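Local atomic coordinates of N5-carboxyaminoimidazole ribonucleotide synthetase (Bacillus anthracis, PDB entry 3QFF), a protein that probably catalyses the ATP-dependent carboxylation of 5-aminoimidazole ribonucleotide with bicarbonate, giving N5-carboxyaminoimidazole ribonucleotide in purine biosynthesis. Residues Val319-Val329 and Ala372-Gln381; Thr337-Gly345 and Lys354-Asn362. All coordinates share one frame; numbering follows the deposited sequence.

Contact 1: residues Val319-Val329 and Ala372-Gln381; sequences VNILGEHIEGV and AKSLHIWDHQ
The indole of Trp378 is packed between two aliphatic groups. Val319 CG1 lies over one face, 3.5 Å from the centroid of the five-membered ring, in a CH-pi contact. Ile377 CG2 of its own segment lies over the opposite face. The indole turns an edge to the face of His325, with planes at 50°. Glu324 CG covers the other face of that imidazole. Both ring nitrogens are also engaged. ND1 of His325 accepts the backbone N-H of Leu322, and NE2 of His325 donates to Gln381 OE1 at 2.6 Å, from above the amide carbonyl plane. These bonds fix the rotation of the ring. Trp378 NE1 gives a weak bond to Asn320 O. Ile377 also fits against the backbone of Gly328, where no side chain intervenes.

The outer side is more open and polar. Exposed His380 sends ND1 to the syn lone pair of Glu324 OE1 at 2.8 Å, nearly straight at 164°. Gln381 NE2 bonds to Glu324 OE2 at 2.9 Å.

The contact joins the turn from strand 316-322 into helix 323-331 with the C-terminal helices 365-374 and 379-382. His225 of the adjoining strand 223-229 also meets the Trp378 ring.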
loop_
_atom_site.group_PDB
_atom_site.type_symbol
_atom_site.label_atom_id
_atom_site.label_comp_id
_atom_site.label_asym_id
_atom_site.label_seq_id
_atom_site.Cartn_x
_atom_site.Cartn_y
_atom_site.Cartn_z
ATOM N N VAL A 319 11.606 -9.023 8.551
ATOM C CA VAL A 319 12.767 -9.858 8.242
ATOM C C VAL A 319 13.210 -9.643 6.809
ATOM O O VAL A 319 12.397 -9.700 5.886
ATOM C CB VAL A 319 12.500 -11.372 8.458
ATOM C CG1 VAL A 319 13.842 -12.117 8.581
ATOM C CG2 VAL A 319 11.691 -11.598 9.698
ATOM N N ASN A 320 14.499 -9.389 6.610
ATOM C CA ASN A 320 15.031 -9.241 5.261
ATOM C C ASN A 320 15.109 -10.556 4.492
ATOM O O ASN A 320 15.455 -11.586 5.072
ATOM C CB ASN A 320 16.439 -8.611 5.291
ATOM C CG ASN A 320 16.427 -7.120 5.005
ATOM O OD1 ASN A 320 15.403 -6.536 4.640
ATOM N ND2 ASN A 320 17.588 -6.496 5.151
ATOM N N ILE A 321 14.803 -10.483 3.191
ATOM C CA ILE A 321 14.943 -11.602 2.255
ATOM C C ILE A 321 16.097 -11.330 1.289
ATOM O O ILE A 321 15.988 -10.542 0.350
ATOM C CB ILE A 321 13.621 -11.912 1.491
ATOM C CG1 ILE A 321 12.486 -12.167 2.490
ATOM C CG2 ILE A 321 13.789 -13.110 0.506
ATOM C CD1 ILE A 321 11.098 -11.974 1.905
ATOM N N LEU A 322 17.217 -11.997 1.548
ATOM C CA LEU A 322 18.397 -11.894 0.682
ATOM C C LEU A 322 18.312 -12.943 -0.423
ATOM O O LEU A 322 17.432 -13.801 -0.392
ATOM C CB LEU A 322 19.686 -12.052 1.504
ATOM C CG LEU A 322 19.815 -11.205 2.792
ATOM C CD1 LEU A 322 21.198 -11.427 3.451
ATOM C CD2 LEU A 322 19.608 -9.727 2.488
ATOM N N GLY A 323 19.200 -12.851 -1.410
ATOM C CA GLY A 323 19.312 -13.864 -2.462
ATOM C C GLY A 323 19.359 -15.283 -1.910
ATOM O O GLY A 323 18.677 -16.165 -2.423
ATOM N N GLU A 324 20.139 -15.489 -0.847
ATOM C CA GLU A 324 20.244 -16.804 -0.183
ATOM C C GLU A 324 18.937 -17.287 0.487
ATOM O O GLU A 324 18.858 -18.441 0.927
ATOM C CB GLU A 324 21.363 -16.790 0.865
ATOM C CG GLU A 324 21.020 -15.952 2.109
ATOM C CD GLU A 324 21.950 -16.189 3.293
ATOM O OE1 GLU A 324 22.048 -17.338 3.767
ATOM O OE2 GLU A 324 22.556 -15.207 3.775
ATOM N N HIS A 325 17.931 -16.415 0.592
ATOM C CA HIS A 325 16.666 -16.784 1.254
ATOM C C HIS A 325 15.473 -16.944 0.311
ATOM O O HIS A 325 14.459 -17.505 0.708
ATOM C CB HIS A 325 16.268 -15.767 2.332
ATOM C CG HIS A 325 17.328 -15.506 3.358
ATOM N ND1 HIS A 325 17.921 -14.271 3.514
ATOM C CD2 HIS A 325 17.889 -16.314 4.290
ATOM C CE1 HIS A 325 18.806 -14.330 4.492
ATOM N NE2 HIS A 325 18.804 -15.558 4.982
ATOM N N ILE A 326 15.568 -16.422 -0.907
ATOM C CA ILE A 326 14.391 -16.335 -1.784
ATOM C C ILE A 326 13.785 -17.726 -2.078
ATOM O O ILE A 326 12.565 -17.898 -2.054
ATOM C CB ILE A 326 14.684 -15.520 -3.081
ATOM C CG1 ILE A 326 13.423 -15.342 -3.943
ATOM C CG2 ILE A 326 15.810 -16.144 -3.911
ATOM C CD1 ILE A 326 12.408 -14.347 -3.355
ATOM N N GLU A 327 14.637 -18.723 -2.316
ATOM C CA GLU A 327 14.147 -20.075 -2.566
ATOM C C GLU A 327 13.403 -20.625 -1.351
ATOM O O GLU A 327 12.345 -21.236 -1.493
ATOM C CB GLU A 327 15.276 -21.006 -2.996
ATOM C CG GLU A 327 14.793 -22.166 -3.854
ATOM C CD GLU A 327 15.880 -23.185 -4.175
ATOM O OE1 GLU A 327 16.954 -22.797 -4.707
ATOM O OE2 GLU A 327 15.642 -24.389 -3.911
ATOM N N GLY A 328 13.935 -20.378 -0.156
ATOM C CA GLY A 328 13.266 -20.786 1.077
ATOM C C GLY A 328 11.898 -20.140 1.264
ATOM O O GLY A 328 10.957 -20.786 1.729
ATOM N N VAL A 329 11.794 -18.860 0.912
ATOM C CA VAL A 329 10.530 -18.121 1.012
ATOM C C VAL A 329 9.465 -18.730 0.076
ATOM O O VAL A 329 8.345 -19.043 0.508
ATOM C CB VAL A 329 10.729 -16.607 0.703
ATOM C CG1 VAL A 329 9.371 -15.877 0.595
ATOM C CG2 VAL A 329 11.613 -15.941 1.778
ATOM N N ALA A 372 9.324 -16.415 12.592
ATOM C CA ALA A 372 10.477 -16.360 11.688
ATOM C C ALA A 372 11.425 -17.556 11.861
ATOM O O ALA A 372 11.831 -18.174 10.880
ATOM C CB ALA A 372 11.240 -15.037 11.853
ATOM N N LYS A 373 11.764 -17.877 13.106
ATOM C CA LYS A 373 12.617 -19.038 13.401
ATOM C C LYS A 373 12.004 -20.330 12.863
ATOM O O LYS A 373 12.676 -21.101 12.161
ATOM C CB LYS A 373 12.832 -19.180 14.913
ATOM C CG LYS A 373 14.023 -18.441 15.463
ATOM C CD LYS A 373 14.217 -18.759 16.951
ATOM C CE LYS A 373 13.637 -17.679 17.844
ATOM N NZ LYS A 373 14.546 -16.481 17.865
ATOM N N SER A 374 10.719 -20.538 13.171
ATOM C CA SER A 374 10.035 -21.797 12.860
ATOM C C SER A 374 9.950 -22.062 11.364
ATOM O O SER A 374 9.816 -23.209 10.939
ATOM C CB SER A 374 8.645 -21.871 13.526
ATOM O OG SER A 374 7.679 -21.086 12.846
ATOM N N LEU A 375 10.051 -21.002 10.568
ATOM C CA LEU A 375 10.016 -21.122 9.117
ATOM C C LEU A 375 11.279 -21.760 8.550
ATOM O O LEU A 375 11.272 -22.260 7.424
ATOM C CB LEU A 375 9.776 -19.751 8.471
ATOM C CG LEU A 375 8.388 -19.116 8.676
ATOM C CD1 LEU A 375 8.355 -17.688 8.159
ATOM C CD2 LEU A 375 7.312 -19.943 7.982
ATOM N N HIS A 376 12.360 -21.719 9.333
ATOM C CA HIS A 376 13.674 -22.254 8.947
ATOM C C HIS A 376 14.194 -21.719 7.615
ATOM O O HIS A 376 14.784 -22.451 6.819
ATOM C CB HIS A 376 13.679 -23.798 9.017
ATOM C CG HIS A 376 13.526 -24.318 10.413
ATOM N ND1 HIS A 376 14.510 -24.173 11.368
ATOM C CD2 HIS A 376 12.492 -24.941 11.026
ATOM C CE1 HIS A 376 14.089 -24.686 12.510
ATOM N NE2 HIS A 376 12.868 -25.159 12.329
ATOM N N ILE A 377 13.946 -20.437 7.367
ATOM C CA ILE A 377 14.472 -19.771 6.183
ATOM C C ILE A 377 15.776 -19.050 6.525
ATOM O O ILE A 377 16.690 -18.972 5.702
ATOM C CB ILE A 377 13.442 -18.765 5.617
ATOM C CG1 ILE A 377 12.200 -19.507 5.088
ATOM C CG2 ILE A 377 14.061 -17.901 4.528
ATOM C CD1 ILE A 377 10.976 -18.605 4.884
ATOM N N TRP A 378 15.857 -18.526 7.747
ATOM C CA TRP A 378 16.986 -17.677 8.138
ATOM C C TRP A 378 17.947 -18.354 9.122
ATOM O O TRP A 378 18.621 -17.670 9.884
ATOM C CB TRP A 378 16.491 -16.321 8.678
ATOM C CG TRP A 378 15.628 -15.567 7.680
ATOM C CD1 TRP A 378 16.061 -14.752 6.673
ATOM C CD2 TRP A 378 14.196 -15.596 7.583
ATOM N NE1 TRP A 378 14.986 -14.264 5.954
ATOM C CE2 TRP A 378 13.831 -14.758 6.500
ATOM C CE3 TRP A 378 13.185 -16.231 8.314
ATOM C CZ2 TRP A 378 12.495 -14.547 6.127
ATOM C CZ3 TRP A 378 11.858 -16.019 7.945
ATOM C CH2 TRP A 378 11.529 -15.181 6.858
ATOM N N ASP A 379 18.026 -19.689 9.074
ATOM C CA ASP A 379 18.878 -20.472 9.987
ATOM C C ASP A 379 20.346 -20.010 9.999
ATOM O O ASP A 379 21.003 -20.032 11.044
ATOM C CB ASP A 379 18.785 -21.979 9.670
ATOM C CG ASP A 379 17.525 -22.638 10.248
ATOM O OD1 ASP A 379 17.072 -23.664 9.697
ATOM O OD2 ASP A 379 16.983 -22.155 11.262
ATOM N N HIS A 380 20.847 -19.605 8.836
ATOM C CA HIS A 380 22.177 -19.000 8.697
ATOM C C HIS A 380 22.341 -17.795 9.639
ATOM O O HIS A 380 23.260 -17.760 10.474
ATOM C CB HIS A 380 22.402 -18.598 7.230
ATOM C CG HIS A 380 23.747 -17.998 6.943
ATOM N ND1 HIS A 380 24.009 -17.308 5.783
ATOM C CD2 HIS A 380 24.900 -17.984 7.656
ATOM C CE1 HIS A 380 25.263 -16.891 5.791
ATOM N NE2 HIS A 380 25.826 -17.291 6.917
ATOM N N GLN A 381 21.425 -16.834 9.522
ATOM C CA GLN A 381 21.456 -15.622 10.341
ATOM C C GLN A 381 21.305 -15.945 11.817
ATOM O O GLN A 381 22.050 -15.417 12.645
ATOM C CB GLN A 381 20.388 -14.613 9.885
ATOM C CG GLN A 381 20.772 -13.816 8.621
ATOM C CD GLN A 381 20.874 -14.673 7.363
ATOM O OE1 GLN A 381 20.185 -15.694 7.226
ATOM N NE2 GLN A 381 21.723 -14.257 6.437
#

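Contact 2: residues Thr337-Gly345 and Lys354-Asn362; sequences TGCYLHLYG and KMGHVNILN
Strands 339-343 and 354-361 run antiparallel as a hairpin, their axes 4.5 Å apart at closest approach, with Tyr340-Asn359 and His342-His357 as hydrogen-bonded pairs. A further bond, Tyr344 N to Met355 O, continues the ladder at 3.0 Å. Met355 and Gly356 together face Ile321 of strand 316-322, forming a classic beta bulge.

The face carrying His342 and His357 is aromatic and polar. The two imidazoles are nearly parallel, 9° apart, but slid so far that they barely overlap. Instead, His342 CB sits over the His357 face, 3.7 Å from its centroid. The phenol of Tyr344 comes to the edge of the His357 ring, and its OH is hydrogen-bonded to ND1 of His357 at 2.7 Å. His357 CG stands between its backbone N and carbonyl carbon, chi1 65°, which brings the imidazole within reach of this hydroxyl. Gly356 CA packs over one face of the Tyr344 ring, 3.4 Å from its centroid, in a CH-pi contact.

At the far end of this face, Tyr340 CE1 meets Leu361 CD2 at 3.9 Å. The opposite face is apolar. Cys339 CB touches Val358 CG2 at 3.5 Å, and Cys339 SG lies against Ile360 CG1. Leu341 packs on Ile321 of strand 316-322, and Ile360 on Ala372 of helix 365-374.

The polar ends of Tyr340, His342 and Asn359 find hydrogen-bond partners outside the hairpin. Asp288 accepts bonds from both His342 NE2 and Asn359 ND2, and its carboxylate would probably favour a proton on His342 NE2. Tyr340 OH bonds to Glu291 of the second subunit. The backbone of Leu343 also bonds to that subunit, so the outer strand of the hairpin lies at the subunit interface.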
loop_
_atom_site.group_PDB
_atom_site.type_symbol
_atom_site.label_atom_id
_atom_site.label_comp_id
_atom_site.label_asym_id
_atom_site.label_seq_id
_atom_site.Cartn_x
_atom_site.Cartn_y
_atom_site.Cartn_z
ATOM N N THR A 337 1.192 -17.414 6.951
ATOM C CA THR A 337 0.085 -16.823 7.714
ATOM C C THR A 337 0.575 -15.723 8.676
ATOM O O THR A 337 1.596 -15.890 9.358
ATOM C CB THR A 337 -0.722 -17.909 8.487
ATOM O OG1 THR A 337 -1.831 -17.303 9.176
ATOM C CG2 THR A 337 0.146 -18.610 9.496
ATOM N N GLY A 338 -0.144 -14.600 8.716
ATOM C CA GLY A 338 0.235 -13.461 9.558
ATOM C C GLY A 338 1.534 -12.781 9.125
ATOM O O GLY A 338 2.114 -12.001 9.886
ATOM N N CYS A 339 1.979 -13.085 7.907
ATOM C CA CYS A 339 3.207 -12.547 7.343
ATOM C C CYS A 339 2.831 -11.780 6.092
ATOM O O CYS A 339 1.945 -12.211 5.341
ATOM C CB CYS A 339 4.182 -13.669 6.975
ATOM S SG CYS A 339 4.686 -14.718 8.360
ATOM N N TYR A 340 3.495 -10.651 5.867
ATOM C CA TYR A 340 3.173 -9.784 4.731
ATOM C C TYR A 340 4.397 -9.605 3.844
ATOM O O TYR A 340 5.364 -8.899 4.195
ATOM C CB TYR A 340 2.552 -8.462 5.225
ATOM C CG TYR A 340 1.292 -8.760 6.002
ATOM C CD1 TYR A 340 1.342 -9.008 7.377
ATOM C CD2 TYR A 340 0.064 -8.901 5.345
ATOM C CE1 TYR A 340 0.195 -9.342 8.100
ATOM C CE2 TYR A 340 -1.097 -9.225 6.062
ATOM C CZ TYR A 340 -1.023 -9.448 7.432
ATOM O OH TYR A 340 -2.154 -9.789 8.140
ATOM N N LEU A 341 4.339 -10.278 2.697
ATOM C CA LEU A 341 5.486 -10.416 1.817
ATOM C C LEU A 341 5.635 -9.232 0.876
ATOM O O LEU A 341 4.666 -8.797 0.253
ATOM C CB LEU A 341 5.368 -11.729 1.023
ATOM C CG LEU A 341 6.475 -12.177 0.067
ATOM C CD1 LEU A 341 7.833 -12.322 0.786
ATOM C CD2 LEU A 341 6.079 -13.493 -0.607
ATOM N N HIS A 342 6.852 -8.703 0.793
ATOM C CA HIS A 342 7.211 -7.736 -0.235
ATOM C C HIS A 342 8.364 -8.276 -1.061
ATOM O O HIS A 342 9.386 -8.688 -0.517
ATOM C CB HIS A 342 7.542 -6.383 0.398
ATOM C CG HIS A 342 6.416 -5.844 1.223
ATOM N ND1 HIS A 342 5.554 -4.872 0.763
ATOM C CD2 HIS A 342 5.958 -6.207 2.441
ATOM C CE1 HIS A 342 4.637 -4.630 1.687
ATOM N NE2 HIS A 342 4.850 -5.442 2.705
ATOM N N LEU A 343 8.184 -8.312 -2.370
ATOM C CA LEU A 343 9.270 -8.734 -3.243
ATOM C C LEU A 343 9.514 -7.666 -4.300
ATOM O O LEU A 343 8.574 -7.082 -4.829
ATOM C CB LEU A 343 9.003 -10.120 -3.846
ATOM C CG LEU A 343 8.898 -11.282 -2.844
ATOM C CD1 LEU A 343 8.454 -12.573 -3.539
ATOM C CD2 LEU A 343 10.217 -11.529 -2.117
ATOM N N TYR A 344 10.783 -7.410 -4.588
ATOM C CA TYR A 344 11.172 -6.198 -5.298
ATOM C C TYR A 344 11.239 -6.328 -6.829
ATOM O O TYR A 344 11.399 -5.332 -7.530
ATOM C CB TYR A 344 12.518 -5.691 -4.745
ATOM C CG TYR A 344 12.585 -5.502 -3.229
ATOM C CD1 TYR A 344 13.796 -5.677 -2.542
ATOM C CD2 TYR A 344 11.460 -5.115 -2.490
ATOM C CE1 TYR A 344 13.893 -5.478 -1.157
ATOM C CE2 TYR A 344 11.539 -4.922 -1.094
ATOM C CZ TYR A 344 12.764 -5.100 -0.446
ATOM O OH TYR A 344 12.850 -4.913 0.903
ATOM N N GLY A 345 11.111 -7.545 -7.348
ATOM C CA GLY A 345 11.142 -7.760 -8.801
ATOM C C GLY A 345 12.538 -7.750 -9.406
ATOM O O GLY A 345 12.709 -7.417 -10.579
ATOM N N LYS A 354 19.464 -7.801 -1.592
ATOM C CA LYS A 354 18.172 -7.696 -0.934
ATOM C C LYS A 354 17.088 -7.909 -1.976
ATOM O O LYS A 354 16.960 -7.116 -2.904
ATOM C CB LYS A 354 18.040 -6.327 -0.241
ATOM C CG LYS A 354 18.909 -6.207 1.020
ATOM C CD LYS A 354 18.999 -4.767 1.521
ATOM C CE LYS A 354 20.037 -4.655 2.669
ATOM N NZ LYS A 354 20.116 -3.249 3.161
ATOM N N MET A 355 16.331 -8.997 -1.834
ATOM C CA MET A 355 15.319 -9.398 -2.836
ATOM C C MET A 355 13.908 -9.008 -2.399
ATOM O O MET A 355 13.022 -8.865 -3.232
ATOM C CB MET A 355 15.363 -10.920 -3.092
ATOM C CG MET A 355 16.775 -11.455 -3.458
ATOM S SD MET A 355 17.466 -10.728 -4.950
ATOM C CE MET A 355 16.363 -11.404 -6.202
ATOM N N GLY A 356 13.716 -8.876 -1.088
ATOM C CA GLY A 356 12.445 -8.470 -0.511
ATOM C C GLY A 356 12.538 -8.352 0.991
ATOM O O GLY A 356 13.648 -8.315 1.568
ATOM N N HIS A 357 11.371 -8.289 1.625
ATOM C CA HIS A 357 11.250 -8.394 3.078
ATOM C C HIS A 357 9.876 -8.961 3.438
ATOM O O HIS A 357 8.934 -8.903 2.634
ATOM C CB HIS A 357 11.485 -7.031 3.765
ATOM C CG HIS A 357 10.446 -6.000 3.440
ATOM N ND1 HIS A 357 10.552 -5.156 2.355
ATOM C CD2 HIS A 357 9.301 -5.655 4.077
ATOM C CE1 HIS A 357 9.507 -4.347 2.328
ATOM N NE2 HIS A 357 8.732 -4.630 3.359
ATOM N N VAL A 358 9.762 -9.512 4.637
ATOM C CA VAL A 358 8.467 -9.926 5.135
ATOM C C VAL A 358 8.215 -9.245 6.478
ATOM O O VAL A 358 9.090 -9.234 7.352
ATOM C CB VAL A 358 8.329 -11.488 5.200
ATOM C CG1 VAL A 358 9.404 -12.102 6.087
ATOM C CG2 VAL A 358 6.933 -11.908 5.668
ATOM N N ASN A 359 7.027 -8.649 6.613
ATOM C CA ASN A 359 6.576 -8.068 7.862
ATOM C C ASN A 359 5.659 -9.030 8.597
ATOM O O ASN A 359 4.549 -9.340 8.124
ATOM C CB ASN A 359 5.857 -6.741 7.594
ATOM C CG ASN A 359 6.821 -5.629 7.232
ATOM O OD1 ASN A 359 7.976 -5.628 7.680
ATOM N ND2 ASN A 359 6.370 -4.689 6.419
ATOM N N ILE A 360 6.128 -9.505 9.744
ATOM C CA ILE A 360 5.377 -10.449 10.546
ATOM C C ILE A 360 4.668 -9.688 11.652
ATOM O O ILE A 360 5.309 -9.212 12.599
ATOM C CB ILE A 360 6.298 -11.530 11.172
ATOM C CG1 ILE A 360 7.168 -12.198 10.107
ATOM C CG2 ILE A 360 5.464 -12.578 11.939
ATOM C CD1 ILE A 360 8.299 -13.067 10.698
ATOM N N LEU A 361 3.348 -9.588 11.527
ATOM C CA LEU A 361 2.514 -8.851 12.464
ATOM C C LEU A 361 1.941 -9.781 13.525
ATOM O O LEU A 361 1.467 -10.876 13.210
ATOM C CB LEU A 361 1.376 -8.152 11.707
ATOM C CG LEU A 361 1.459 -6.653 11.373
ATOM C CD1 LEU A 361 2.725 -6.266 10.633
ATOM C CD2 LEU A 361 0.238 -6.263 10.562
ATOM N N ASN A 362 2.000 -9.355 14.785
ATOM C CA ASN A 362 1.470 -10.136 15.904
ATOM C C ASN A 362 1.276 -9.245 17.114
ATOM O O ASN A 362 2.048 -8.297 17.319
ATOM C CB ASN A 362 2.400 -11.316 16.251
ATOM C CG ASN A 362 1.678 -12.426 17.013
ATOM O OD1 ASN A 362 1.474 -12.342 18.221
ATOM N ND2 ASN A 362 1.273 -13.460 16.295
#

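The centres of contacts 1 and 2 lie about 11 Å apart, on the same side of the chain's centre. Both reach one antiparallel sheet, in which strand 354-361 lies between 316-322 and 339-343. Along the chain, strand 316-322 and helix 323-331 come first, then the hairpin of contact 2, then helices 365-374 and 379-382, which complete contact 1. The chain's C-terminal end returns to pack beside its own sheet. The contacts touch directly. Ile321 O is 2.7 Å from Met355 N, a probable hydrogen bond. The segments of contact 2 also meet the second subunit, whereas no other protein chain of the assembly touches those of contact 1.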